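NreA protein (Staphylococcus carnosus subsp. carnosus TM300, PDB 4IUH) binds nitrate through a cytosolic GAF domain and acts as the nitrate receptor of the staphylococcal nitrate regulation system, here crystallised with bound iodide. Local coordinates at residues F23-A28 with Q154-F159; A28-R33 with Y59-I64; A53-K58 with I71-G76; K90-V95 with T116-I121. One frame throughout, in Å; residues are numbered along the deposited sequence.

Contact 1 of 4, residues F23-A28 with Q154-F159; sequences FDYQDA and QRLGSF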
loop_
_atom_site.group_PDB
_atom_site.type_symbol
_atom_site.label_atom_id
_atom_site.label_comp_id
_atom_site.label_asym_id
_atom_site.label_seq_id
_atom_site.Cartn_x
_atom_site.Cartn_y
_atom_site.Cartn_z
ATOM N N PHE A 23 -0.469 16.566 -13.877
ATOM C CA PHE A 23 -0.362 15.132 -13.617
ATOM C C PHE A 23 0.362 14.855 -12.297
ATOM O O PHE A 23 1.594 14.871 -12.235
ATOM C CB PHE A 23 0.345 14.424 -14.780
ATOM C CG PHE A 23 0.326 12.920 -14.683
ATOM C CD1 PHE A 23 -0.802 12.204 -15.045
ATOM C CD2 PHE A 23 1.437 12.226 -14.238
ATOM C CE1 PHE A 23 -0.821 10.820 -14.958
ATOM C CE2 PHE A 23 1.422 10.844 -14.150
ATOM C CZ PHE A 23 0.293 10.141 -14.510
ATOM N N ASP A 24 -0.411 14.604 -11.245
ATOM C CA ASP A 24 0.158 14.362 -9.923
ATOM C C ASP A 24 0.013 12.896 -9.513
ATOM O O ASP A 24 -0.452 12.071 -10.300
ATOM C CB ASP A 24 -0.468 15.294 -8.879
ATOM C CG ASP A 24 -1.928 14.978 -8.610
ATOM O OD1 ASP A 24 -2.780 15.342 -9.449
ATOM O OD2 ASP A 24 -2.223 14.381 -7.550
ATOM N N TYR A 25 0.417 12.574 -8.287
ATOM C CA TYR A 25 0.400 11.188 -7.821
ATOM C C TYR A 25 -0.983 10.548 -7.869
ATOM O O TYR A 25 -1.104 9.339 -8.073
ATOM C CB TYR A 25 1.020 11.060 -6.425
ATOM C CG TYR A 25 2.528 11.086 -6.462
ATOM C CD1 TYR A 25 3.249 9.958 -6.831
ATOM C CD2 TYR A 25 3.231 12.245 -6.158
ATOM C CE1 TYR A 25 4.629 9.974 -6.882
ATOM C CE2 TYR A 25 4.614 12.274 -6.207
ATOM C CZ TYR A 25 5.308 11.134 -6.569
ATOM O OH TYR A 25 6.685 11.160 -6.622
ATOM N N GLN A 26 -2.018 11.362 -7.692
ATOM C CA GLN A 26 -3.389 10.875 -7.753
ATOM C C GLN A 26 -3.701 10.262 -9.120
ATOM O O GLN A 26 -4.275 9.175 -9.207
ATOM C CB GLN A 26 -4.375 11.998 -7.437
ATOM C CG GLN A 26 -5.815 11.541 -7.354
ATOM C CD GLN A 26 -6.018 10.500 -6.274
ATOM O OE1 GLN A 26 -5.775 10.760 -5.094
ATOM N NE2 GLN A 26 -6.450 9.306 -6.672
ATOM N N ASP A 27 -3.306 10.958 -10.182
ATOM C CA ASP A 27 -3.535 10.474 -11.535
ATOM C C ASP A 27 -2.761 9.184 -11.801
ATOM O O ASP A 27 -3.280 8.253 -12.417
ATOM C CB ASP A 27 -3.144 11.538 -12.570
ATOM C CG ASP A 27 -3.877 12.860 -12.371
ATOM O OD1 ASP A 27 -4.948 13.045 -12.986
ATOM O OD2 ASP A 27 -3.374 13.720 -11.615
ATOM N N ALA A 28 -1.516 9.135 -11.342
ATOM C CA ALA A 28 -0.687 7.950 -11.540
ATOM C C ALA A 28 -1.268 6.748 -10.799
ATOM O O ALA A 28 -1.244 5.628 -11.305
ATOM C CB ALA A 28 0.747 8.215 -11.100
ATOM N N GLN A 154 9.195 3.612 -13.327
ATOM C CA GLN A 154 8.686 4.367 -14.466
ATOM C C GLN A 154 7.168 4.267 -14.592
ATOM O O GLN A 154 6.640 4.057 -15.680
ATOM C CB GLN A 154 9.376 3.932 -15.766
ATOM N N ARG A 155 6.470 4.418 -13.473
ATOM C CA ARG A 155 5.015 4.385 -13.490
ATOM C C ARG A 155 4.432 5.157 -12.311
ATOM O O ARG A 155 3.222 5.374 -12.227
ATOM C CB ARG A 155 4.507 2.942 -13.494
ATOM C CG ARG A 155 3.171 2.778 -14.195
ATOM C CD ARG A 155 2.793 1.330 -14.344
ATOM N NE ARG A 155 1.373 1.190 -14.645
ATOM C CZ ARG A 155 0.748 0.023 -14.763
ATOM N NH1 ARG A 155 1.420 -1.110 -14.616
ATOM N NH2 ARG A 155 -0.548 -0.011 -15.032
ATOM N N LEU A 156 5.309 5.582 -11.409
ATOM C CA LEU A 156 4.894 6.332 -10.235
ATOM C C LEU A 156 5.978 7.339 -9.868
ATOM O O LEU A 156 6.515 7.316 -8.760
ATOM C CB LEU A 156 4.624 5.375 -9.065
ATOM C CG LEU A 156 3.769 5.927 -7.927
ATOM C CD1 LEU A 156 2.366 6.228 -8.420
ATOM C CD2 LEU A 156 3.737 4.962 -6.760
ATOM N N GLY A 157 6.307 8.213 -10.813
ATOM C CA GLY A 157 7.285 9.257 -10.584
ATOM C C GLY A 157 8.705 8.751 -10.412
ATOM O O GLY A 157 9.196 7.955 -11.211
ATOM N N SER A 158 9.363 9.219 -9.357
ATOM C CA SER A 158 10.756 8.876 -9.100
ATOM C C SER A 158 10.894 7.622 -8.241
ATOM O O SER A 158 12.004 7.200 -7.921
ATOM C CB SER A 158 11.469 10.048 -8.418
ATOM O OG SER A 158 10.999 10.234 -7.090
ATOM N N PHE A 159 9.770 7.026 -7.864
ATOM C CA PHE A 159 9.810 5.849 -7.005
ATOM C C PHE A 159 10.167 4.594 -7.790
ATOM O O PHE A 159 9.832 4.462 -8.965
ATOM C CB PHE A 159 8.480 5.658 -6.276
ATOM C CG PHE A 159 8.148 6.770 -5.323
ATOM C CD1 PHE A 159 9.085 7.213 -4.405
ATOM C CD2 PHE A 159 6.906 7.380 -5.356
ATOM C CE1 PHE A 159 8.786 8.241 -3.528
ATOM C CE2 PHE A 159 6.597 8.411 -4.484
ATOM C CZ PHE A 159 7.538 8.845 -3.569
#
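Tyr25 and Phe159 touch through single ring carbons, Tyr25 CE1 lying 3.5 Å from Phe159 CE2; Phe159 CE2 also approaches Tyr25 OH. Centroids 5.5 Å apart and planes inclined at 36° make this an oblique aromatic pair. The phenol also has a backbone neighbour, for the carbonyl oxygen of Leu156 sits at its edge, 3.8 Å from Tyr25 CE1. Leu156 CD1 touches two residues of the helix, 3.7 Å from Ala28 CB and 4.1 Å from Tyr25 CD1; with CG anti to the backbone N (chi1 -161°), the leucine branch is carried to the helix. In the GAF domain this joins the first turn of helix 25-36 to the loop that follows strand 128-138, closing the chain over 126 residues. Leu156 and Phe159 also reach strand 40-47, packing on Ile43 and Leu45 respectively, which ties the loop to the sheet as well as to the helix. The loop is shaped by a type II' beta turn from Leu156 to Phe159, whose closing backbone bond is weak. On the other partner, Asp24 and Asp27 form a capping box: Gln26 N donates to Asp24 OD2 at 3.0 Å, and Asp24 N to Asp27 OD2 at 3.1 Å, fixing the helix start from which Tyr25 projects. Arg155 adds salt bridges to Glu31 and Glu36 farther along this helix.

Contact 2 of 4, residues A28-R33 with Y59-I64; sequences ALDEIR and YASGNI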
loop_
_atom_site.group_PDB
_atom_site.type_symbol
_atom_site.label_atom_id
_atom_site.label_comp_id
_atom_site.label_asym_id
_atom_site.label_seq_id
_atom_site.Cartn_x
_atom_site.Cartn_y
_atom_site.Cartn_z
ATOM N N ALA A 28 -1.516 9.135 -11.342
ATOM C CA ALA A 28 -0.687 7.950 -11.540
ATOM C C ALA A 28 -1.268 6.748 -10.799
ATOM O O ALA A 28 -1.244 5.628 -11.305
ATOM C CB ALA A 28 0.747 8.215 -11.100
ATOM N N LEU A 29 -1.800 7.001 -9.608
ATOM C CA LEU A 29 -2.420 5.969 -8.788
ATOM C C LEU A 29 -3.682 5.439 -9.456
ATOM O O LEU A 29 -3.905 4.230 -9.510
ATOM C CB LEU A 29 -2.763 6.539 -7.413
ATOM C CG LEU A 29 -3.181 5.553 -6.332
ATOM C CD1 LEU A 29 -2.071 4.547 -6.094
ATOM C CD2 LEU A 29 -3.532 6.281 -5.046
ATOM N N ASP A 30 -4.505 6.352 -9.966
ATOM C CA ASP A 30 -5.718 5.982 -10.690
ATOM C C ASP A 30 -5.409 5.123 -11.917
ATOM O O ASP A 30 -6.084 4.125 -12.165
ATOM C CB ASP A 30 -6.509 7.226 -11.113
ATOM C CG ASP A 30 -7.099 7.973 -9.931
ATOM O OD1 ASP A 30 -7.321 9.196 -10.044
ATOM O OD2 ASP A 30 -7.343 7.344 -8.886
ATOM N N GLU A 31 -4.392 5.514 -12.682
ATOM C CA GLU A 31 -3.969 4.734 -13.843
ATOM C C GLU A 31 -3.603 3.308 -13.439
ATOM O O GLU A 31 -4.088 2.343 -14.028
ATOM C CB GLU A 31 -2.785 5.403 -14.548
ATOM C CG GLU A 31 -2.310 4.679 -15.804
ATOM C CD GLU A 31 -1.323 3.554 -15.515
ATOM O OE1 GLU A 31 -0.415 3.749 -14.674
ATOM O OE2 GLU A 31 -1.460 2.472 -16.131
ATOM N N ILE A 32 -2.743 3.185 -12.433
ATOM C CA ILE A 32 -2.305 1.876 -11.955
ATOM C C ILE A 32 -3.489 0.994 -11.556
ATOM O O ILE A 32 -3.598 -0.146 -12.006
ATOM C CB ILE A 32 -1.313 2.005 -10.778
ATOM C CG1 ILE A 32 -0.003 2.633 -11.257
ATOM C CG2 ILE A 32 -1.054 0.648 -10.149
ATOM C CD1 ILE A 32 0.852 3.216 -10.141
ATOM N N ARG A 33 -4.386 1.537 -10.740
ATOM C CA ARG A 33 -5.525 0.770 -10.249
ATOM C C ARG A 33 -6.448 0.316 -11.376
ATOM O O ARG A 33 -6.823 -0.853 -11.445
ATOM C CB ARG A 33 -6.318 1.570 -9.214
ATOM C CG ARG A 33 -7.377 0.753 -8.498
ATOM C CD ARG A 33 -8.307 1.628 -7.684
ATOM N NE ARG A 33 -9.067 2.547 -8.524
ATOM C CZ ARG A 33 -10.179 2.217 -9.178
ATOM N NH1 ARG A 33 -10.664 0.985 -9.093
ATOM N NH2 ARG A 33 -10.807 3.116 -9.919
ATOM N N TYR A 59 -2.508 9.346 -0.555
ATOM C CA TYR A 59 -3.351 9.216 -1.739
ATOM C C TYR A 59 -4.099 7.888 -1.740
ATOM O O TYR A 59 -3.539 6.849 -1.386
ATOM C CB TYR A 59 -2.513 9.330 -3.016
ATOM C CG TYR A 59 -1.695 10.598 -3.120
ATOM C CD1 TYR A 59 -2.234 11.752 -3.675
ATOM C CD2 TYR A 59 -0.381 10.639 -2.665
ATOM C CE1 TYR A 59 -1.489 12.916 -3.772
ATOM C CE2 TYR A 59 0.373 11.796 -2.759
ATOM C CZ TYR A 59 -0.187 12.930 -3.315
ATOM O OH TYR A 59 0.562 14.078 -3.411
ATOM N N ALA A 60 -5.362 7.926 -2.145
ATOM C CA ALA A 60 -6.153 6.713 -2.307
ATOM C C ALA A 60 -6.992 6.758 -3.590
ATOM O O ALA A 60 -7.400 7.828 -4.047
ATOM C CB ALA A 60 -7.034 6.486 -1.101
ATOM N N SER A 61 -7.232 5.585 -4.163
ATOM C CA SER A 61 -8.006 5.449 -5.392
ATOM C C SER A 61 -8.969 4.278 -5.253
ATOM O O SER A 61 -8.559 3.161 -4.933
ATOM C CB SER A 61 -7.070 5.211 -6.578
ATOM O OG SER A 61 -7.794 4.994 -7.773
ATOM N N GLY A 62 -10.251 4.535 -5.486
ATOM C CA GLY A 62 -11.265 3.503 -5.379
ATOM C C GLY A 62 -11.659 3.230 -3.941
ATOM O O GLY A 62 -12.227 2.182 -3.630
ATOM N N ASN A 63 -11.339 4.172 -3.057
ATOM C CA ASN A 63 -11.726 4.072 -1.654
ATOM C C ASN A 63 -13.242 4.042 -1.511
ATOM O O ASN A 63 -13.948 4.703 -2.266
ATOM C CB ASN A 63 -11.144 5.246 -0.861
ATOM C CG ASN A 63 -11.438 6.591 -1.508
ATOM O OD1 ASN A 63 -10.969 6.874 -2.609
ATOM N ND2 ASN A 63 -12.208 7.430 -0.819
ATOM N N ILE A 64 -13.744 3.269 -0.554
ATOM C CA ILE A 64 -15.187 3.204 -0.335
ATOM C C ILE A 64 -15.661 4.188 0.737
ATOM O O ILE A 64 -16.850 4.500 0.823
ATOM C CB ILE A 64 -15.680 1.773 -0.026
ATOM C CG1 ILE A 64 -14.925 1.186 1.167
ATOM C CG2 ILE A 64 -15.529 0.890 -1.256
ATOM C CD1 ILE A 64 -15.485 -0.140 1.655
#
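Ser61 OG stands anti to its own backbone nitrogen (chi1 176°), directed at the helix, while Arg33 leaves the helix extended and then bends at chi3 to bring NE onto that hydroxyl. Two bonds therefore converge on one oxygen. Ser61 OG donates to Asp30 OD2 over 2.6 Å, using the anti lone pair of the carboxylate oxygen, and accepts from Arg33 NE at 2.9 Å. The second bond is moderately bent, 147° at the hydrogen, yet the hydroxyl lies close to the guanidinium plane, at its edge. One face of the same guanidinium has Gly62 CA 4.0 Å above it, offset toward the rim. Thus the serine links an acidic and a basic side chain one helical turn apart, a setting that would be expected to polarise its hydroxyl. The segments belong to helix 25-36 and to strand 54-61, an outermost strand of the antiparallel GAF-domain sheet; the axes of helix 28-33 and strand 59-61 approach to 8.1 Å and are inclined at 34°, the helix running obliquely along the strand. Leu29 supplies the apolar part: its CD2 is 3.8 Å from Tyr59 CB, and its CG is 3.9 Å from Ser61 CB. Leu29 also touches Ile43 of strand 40-47 and Leu133 of strand 128-138. Gln26 NE2 hydrogen-bonds Asp30 OD2 and probably Ala60 O, and Arg33 NH1 makes a weak bond to Phe38 O.

Contact 3 of 4, residues A53-K58 with I71-G76; sequences AVIKWK and IVLRPG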
loop_
_atom_site.group_PDB
_atom_site.type_symbol
_atom_site.label_atom_id
_atom_site.label_comp_id
_atom_site.label_asym_id
_atom_site.label_seq_id
_atom_site.Cartn_x
_atom_site.Cartn_y
_atom_site.Cartn_z
ATOM N N ALA A 53 8.661 11.619 12.652
ATOM C CA ALA A 53 7.987 11.434 11.376
ATOM C C ALA A 53 6.865 10.410 11.533
ATOM O O ALA A 53 6.963 9.490 12.342
ATOM C CB ALA A 53 8.973 10.987 10.312
ATOM N N VAL A 54 5.790 10.590 10.775
ATOM C CA VAL A 54 4.704 9.618 10.755
ATOM C C VAL A 54 4.394 9.206 9.326
ATOM O O VAL A 54 4.803 9.874 8.374
ATOM C CB VAL A 54 3.413 10.176 11.385
ATOM C CG1 VAL A 54 3.610 10.438 12.868
ATOM C CG2 VAL A 54 2.961 11.441 10.651
ATOM N N ILE A 55 3.662 8.108 9.183
ATOM C CA ILE A 55 3.213 7.653 7.879
ATOM C C ILE A 55 1.708 7.826 7.750
ATOM O O ILE A 55 0.946 7.471 8.651
ATOM C CB ILE A 55 3.564 6.173 7.644
ATOM C CG1 ILE A 55 5.079 5.975 7.713
ATOM C CG2 ILE A 55 3.000 5.694 6.305
ATOM C CD1 ILE A 55 5.831 6.532 6.516
ATOM N N LYS A 56 1.284 8.391 6.628
ATOM C CA LYS A 56 -0.131 8.538 6.348
ATOM C C LYS A 56 -0.419 8.011 4.952
ATOM O O LYS A 56 0.441 8.056 4.065
ATOM C CB LYS A 56 -0.552 10.005 6.452
ATOM C CG LYS A 56 -0.577 10.569 7.867
ATOM C CD LYS A 56 -1.080 12.005 7.871
ATOM C CE LYS A 56 -1.093 12.584 9.283
ATOM N NZ LYS A 56 -1.478 14.034 9.318
ATOM N N TRP A 57 -1.623 7.494 4.761
ATOM C CA TRP A 57 -2.078 7.159 3.424
ATOM C C TRP A 57 -2.498 8.459 2.727
ATOM O O TRP A 57 -3.646 8.895 2.815
ATOM C CB TRP A 57 -3.209 6.130 3.478
ATOM C CG TRP A 57 -2.772 4.811 4.070
ATOM C CD1 TRP A 57 -2.977 4.373 5.350
ATOM C CD2 TRP A 57 -2.039 3.779 3.407
ATOM N NE1 TRP A 57 -2.425 3.121 5.522
ATOM C CE2 TRP A 57 -1.848 2.733 4.338
ATOM C CE3 TRP A 57 -1.544 3.624 2.104
ATOM C CZ2 TRP A 57 -1.170 1.555 4.008
ATOM C CZ3 TRP A 57 -0.873 2.454 1.781
ATOM C CH2 TRP A 57 -0.689 1.439 2.731
ATOM N N LYS A 58 -1.529 9.079 2.061
ATOM C CA LYS A 58 -1.685 10.409 1.482
ATOM C C LYS A 58 -2.606 10.393 0.259
ATOM O O LYS A 58 -3.398 11.310 0.068
ATOM C CB LYS A 58 -0.307 10.971 1.117
ATOM C CG LYS A 58 -0.259 12.461 0.807
ATOM C CD LYS A 58 1.179 12.983 0.931
ATOM C CE LYS A 58 1.292 14.458 0.567
ATOM N NZ LYS A 58 1.255 14.685 -0.908
ATOM N N ILE A 71 -5.921 7.578 9.502
ATOM C CA ILE A 71 -4.857 6.672 9.906
ATOM C C ILE A 71 -3.521 7.399 10.005
ATOM O O ILE A 71 -3.065 8.028 9.050
ATOM C CB ILE A 71 -4.744 5.478 8.942
ATOM C CG1 ILE A 71 -6.037 4.662 8.967
ATOM C CG2 ILE A 71 -3.553 4.604 9.303
ATOM C CD1 ILE A 71 -6.069 3.538 7.949
ATOM N N VAL A 72 -2.914 7.332 11.183
ATOM C CA VAL A 72 -1.583 7.885 11.397
ATOM C C VAL A 72 -0.715 6.822 12.052
ATOM O O VAL A 72 -0.968 6.395 13.180
ATOM C CB VAL A 72 -1.603 9.135 12.291
ATOM C CG1 VAL A 72 -0.215 9.755 12.345
ATOM C CG2 VAL A 72 -2.618 10.141 11.781
ATOM N N LEU A 73 0.306 6.389 11.327
ATOM C CA LEU A 73 1.166 5.321 11.796
ATOM C C LEU A 73 2.474 5.874 12.339
ATOM O O LEU A 73 3.146 6.674 11.686
ATOM C CB LEU A 73 1.450 4.342 10.655
ATOM C CG LEU A 73 0.217 3.739 9.975
ATOM C CD1 LEU A 73 0.621 2.959 8.751
ATOM C CD2 LEU A 73 -0.543 2.840 10.939
ATOM N N ARG A 74 2.829 5.444 13.543
ATOM C CA ARG A 74 4.158 5.698 14.067
ATOM C C ARG A 74 5.146 4.879 13.225
ATOM O O ARG A 74 4.744 3.944 12.536
ATOM C CB ARG A 74 4.221 5.322 15.556
ATOM C CG ARG A 74 3.616 6.367 16.504
ATOM C CD ARG A 74 3.567 5.857 17.950
ATOM N NE ARG A 74 3.504 6.943 18.933
ATOM C CZ ARG A 74 3.783 6.805 20.231
ATOM N NH1 ARG A 74 4.152 5.624 20.715
ATOM N NH2 ARG A 74 3.701 7.848 21.051
ATOM N N PRO A 75 6.439 5.243 13.260
ATOM C CA PRO A 75 7.460 4.499 12.516
ATOM C C PRO A 75 7.398 2.986 12.748
ATOM O O PRO A 75 7.377 2.528 13.885
ATOM C CB PRO A 75 8.767 5.058 13.081
ATOM C CG PRO A 75 8.429 6.444 13.476
ATOM C CD PRO A 75 7.014 6.399 13.974
ATOM N N GLY A 76 7.349 2.224 11.662
ATOM C CA GLY A 76 7.405 0.777 11.739
ATOM C C GLY A 76 6.052 0.121 11.901
ATOM O O GLY A 76 5.937 -1.102 11.846
HETATM O O HOH W 1 -3.723 8.266 6.598
#
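Ile55 and Leu73 lie beside each other on one face of the paired backbones, CB atoms 4.1 Å apart, and beside them Trp57 and Ile71 make a second apolar pair. Ile71 CG2 meets the indole at its edge, near the ring plane, 4.0 Å from Trp57 CD1. The isoleucine's CD1 approaches this same indole carbon, so both of its branches bear on one corner of the ring. Ala80 of helix 78-86 touches Ile55, Trp57 and Leu73, and Ile109 of helix 108-112 touches Trp57 and Ile71; helices thus pack against this group of side chains. The other row is formed by Val54, Lys56 and Val72. Val72 divides its contacts by branch: CG1, anti to the backbone N (chi1 -173°), lies 3.8 Å from Val54 CB, whereas CG2 lies 3.8 Å from Lys56 CE. The extended lysine runs alongside the valine and ends in a salt bridge to Glu47 of the adjacent strand. Between the two rows, Ile55 N donates to Leu73 O at 2.9 Å and Leu73 N returns a bond to Ile55 O at 3.0 Å. These bonds are nearly straight, 172° and 174° at the hydrogen, and lie in the carbonyl planes. Toward Trp57 the direct pairing gives way to water 1, which accepts from Trp57 N and donates to Ile71 O. The reciprocal bonds define an antiparallel hydrogen-bonded pair, a single beta bridge by which the connection leading to helix 78-86 is pinned at one point to strand 54-61 of the GAF-domain sheet.

Contact 4 of 4, residues K90-V95 with T116-I121; sequences KIVEDV and TAMVAI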
loop_
_atom_site.group_PDB
_atom_site.type_symbol
_atom_site.label_atom_id
_atom_site.label_comp_id
_atom_site.label_asym_id
_atom_site.label_seq_id
_atom_site.Cartn_x
_atom_site.Cartn_y
_atom_site.Cartn_z
ATOM N N LYS A 90 4.774 -7.381 0.361
ATOM C CA LYS A 90 3.945 -8.363 1.057
ATOM C C LYS A 90 2.725 -8.713 0.220
ATOM O O LYS A 90 2.000 -7.830 -0.238
ATOM C CB LYS A 90 3.497 -7.862 2.432
ATOM C CG LYS A 90 2.679 -8.911 3.201
ATOM C CD LYS A 90 2.183 -8.397 4.555
ATOM C CE LYS A 90 1.523 -9.511 5.375
ATOM N NZ LYS A 90 2.437 -10.680 5.570
ATOM N N ILE A 91 2.503 -10.004 0.019
ATOM C CA ILE A 91 1.405 -10.467 -0.819
ATOM C C ILE A 91 0.413 -11.293 -0.012
ATOM O O ILE A 91 0.781 -12.279 0.633
ATOM C CB ILE A 91 1.921 -11.289 -2.011
ATOM C CG1 ILE A 91 2.799 -10.413 -2.905
ATOM C CG2 ILE A 91 0.765 -11.858 -2.808
ATOM C CD1 ILE A 91 3.879 -11.166 -3.623
ATOM N N VAL A 92 -0.847 -10.876 -0.039
ATOM C CA VAL A 92 -1.890 -11.600 0.666
ATOM C C VAL A 92 -3.021 -11.970 -0.278
ATOM O O VAL A 92 -3.868 -11.134 -0.591
ATOM C CB VAL A 92 -2.462 -10.781 1.823
ATOM C CG1 VAL A 92 -3.441 -11.639 2.624
ATOM C CG2 VAL A 92 -1.341 -10.263 2.704
ATOM N N GLU A 93 -3.033 -13.226 -0.716
ATOM C CA GLU A 93 -4.054 -13.708 -1.644
ATOM C C GLU A 93 -5.428 -13.747 -0.984
ATOM O O GLU A 93 -6.433 -13.479 -1.632
ATOM C CB GLU A 93 -3.696 -15.105 -2.167
ATOM C CG GLU A 93 -2.286 -15.239 -2.728
ATOM C CD GLU A 93 -2.168 -14.779 -4.171
ATOM O OE1 GLU A 93 -3.186 -14.338 -4.758
ATOM O OE2 GLU A 93 -1.048 -14.862 -4.728
ATOM N N ASP A 94 -5.460 -14.082 0.307
ATOM C CA ASP A 94 -6.715 -14.280 1.034
ATOM C C ASP A 94 -6.609 -13.694 2.437
ATOM O O ASP A 94 -6.124 -14.344 3.371
ATOM C CB ASP A 94 -7.055 -15.775 1.095
ATOM C CG ASP A 94 -8.461 -16.050 1.624
ATOM O OD1 ASP A 94 -9.045 -15.188 2.313
ATOM O OD2 ASP A 94 -8.984 -17.155 1.358
ATOM N N VAL A 95 -7.085 -12.464 2.583
ATOM C CA VAL A 95 -6.953 -11.745 3.840
ATOM C C VAL A 95 -7.657 -12.459 4.998
ATOM O O VAL A 95 -7.081 -12.611 6.077
ATOM C CB VAL A 95 -7.452 -10.294 3.714
ATOM C CG1 VAL A 95 -7.522 -9.636 5.080
ATOM C CG2 VAL A 95 -6.539 -9.506 2.782
ATOM N N THR A 116 -10.061 -7.944 0.697
ATOM C CA THR A 116 -10.079 -9.397 0.798
ATOM C C THR A 116 -8.809 -10.001 0.208
ATOM O O THR A 116 -8.511 -11.169 0.418
ATOM C CB THR A 116 -11.321 -9.988 0.100
ATOM O OG1 THR A 116 -11.335 -9.591 -1.276
ATOM C CG2 THR A 116 -12.589 -9.484 0.773
ATOM N N ALA A 117 -8.060 -9.188 -0.525
ATOM C CA ALA A 117 -6.772 -9.601 -1.082
ATOM C C ALA A 117 -5.930 -8.351 -1.323
ATOM O O ALA A 117 -6.481 -7.304 -1.651
ATOM C CB ALA A 117 -6.975 -10.367 -2.391
ATOM N N MET A 118 -4.609 -8.452 -1.172
ATOM C CA MET A 118 -3.751 -7.282 -1.365
ATOM C C MET A 118 -2.279 -7.572 -1.672
ATOM O O MET A 118 -1.739 -8.625 -1.333
ATOM C CB MET A 118 -3.838 -6.346 -0.153
ATOM C CG MET A 118 -3.076 -6.856 1.050
ATOM S SD MET A 118 -3.673 -6.167 2.600
ATOM C CE MET A 118 -2.601 -7.002 3.777
ATOM N N VAL A 119 -1.652 -6.607 -2.336
ATOM C CA VAL A 119 -0.210 -6.570 -2.528
ATOM C C VAL A 119 0.286 -5.212 -2.045
ATOM O O VAL A 119 -0.239 -4.170 -2.438
ATOM C CB VAL A 119 0.189 -6.720 -4.016
ATOM C CG1 VAL A 119 1.705 -6.673 -4.165
ATOM C CG2 VAL A 119 -0.358 -8.008 -4.598
ATOM N N ALA A 120 1.289 -5.227 -1.181
ATOM C CA ALA A 120 1.877 -3.999 -0.673
ATOM C C ALA A 120 3.315 -3.952 -1.153
ATOM O O ALA A 120 4.075 -4.882 -0.919
ATOM C CB ALA A 120 1.814 -3.970 0.848
ATOM N N ILE A 121 3.689 -2.874 -1.832
ATOM C CA ILE A 121 5.015 -2.794 -2.435
ATOM C C ILE A 121 5.835 -1.621 -1.910
ATOM O O ILE A 121 5.378 -0.480 -1.937
ATOM C CB ILE A 121 4.923 -2.713 -3.967
ATOM C CG1 ILE A 121 4.229 -3.961 -4.514
ATOM C CG2 ILE A 121 6.297 -2.579 -4.581
ATOM C CD1 ILE A 121 3.773 -3.809 -5.943
HETATM O O HOH W 2 -9.075 -13.592 -1.841
HETATM O O HOH W 3 -10.147 -12.982 2.030
#
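Lys90 to Val92 pair antiparallel with Met118 to Ala120, their strand axes 4.8 Å apart and inclined at 176°, forming one edge of the GAF-domain sheet, where the short strand 90-92 is outermost. The Lys90-Ala120 and Val92-Met118 pairs are hydrogen-bonded, with Ile91-Val119 between them non-hydrogen-bonded. Val92 N donates to Met118 O at 2.7 Å, with the donor nearly along the C=O axis, while the return bond from Met118 N to Val92 O is tilted from the carbonyl plane. On the face of Val92 and Met118 the two side chains run alongside each other, and the extended thioether brings Met118 CE to 3.7 Å from Val92 CG2. Leu79 and Val110, from two helices, cover this methionine. Ile91 CG1 and Val119 CG1 meet on the other face at 4.1 Å. Past the paired strands, Thr116 and Ala117 both face Gln137 in a classic beta bulge. There Thr116 O accepts from Val95 N at 2.9 Å; the bond is straight at the hydrogen, but its donor stands 47° above the carbonyl plane. Water 3, which also donates to Asp94 OD1, gives the same Thr116 O a further bond at 2.9 Å.

Contacts 1 and 2 adjoin on helix 25-36, share Ala28 and have centres about 11 Å apart; Leu156 CD1 packs 3.8 Å from Ile32 CD1. Strand 54-61 continues from contact 2 into contact 3, whose centre is about 19 Å away, so one edge strand meets a helix at one end and a connecting loop at the other. Contact 4 joins the other outermost strand, 90-92, to strand 115-125, its centre about 22 Å from that of contact 1, across the chain's centre. Contacts 2, 3 and 4 all nest within the loop closed by contact 1. In this nitrate-receptor GAF domain, contacts 2 and 3 thus lie on one outermost strand and contact 4 on the other, while contact 1 reaches inner strand 40-47.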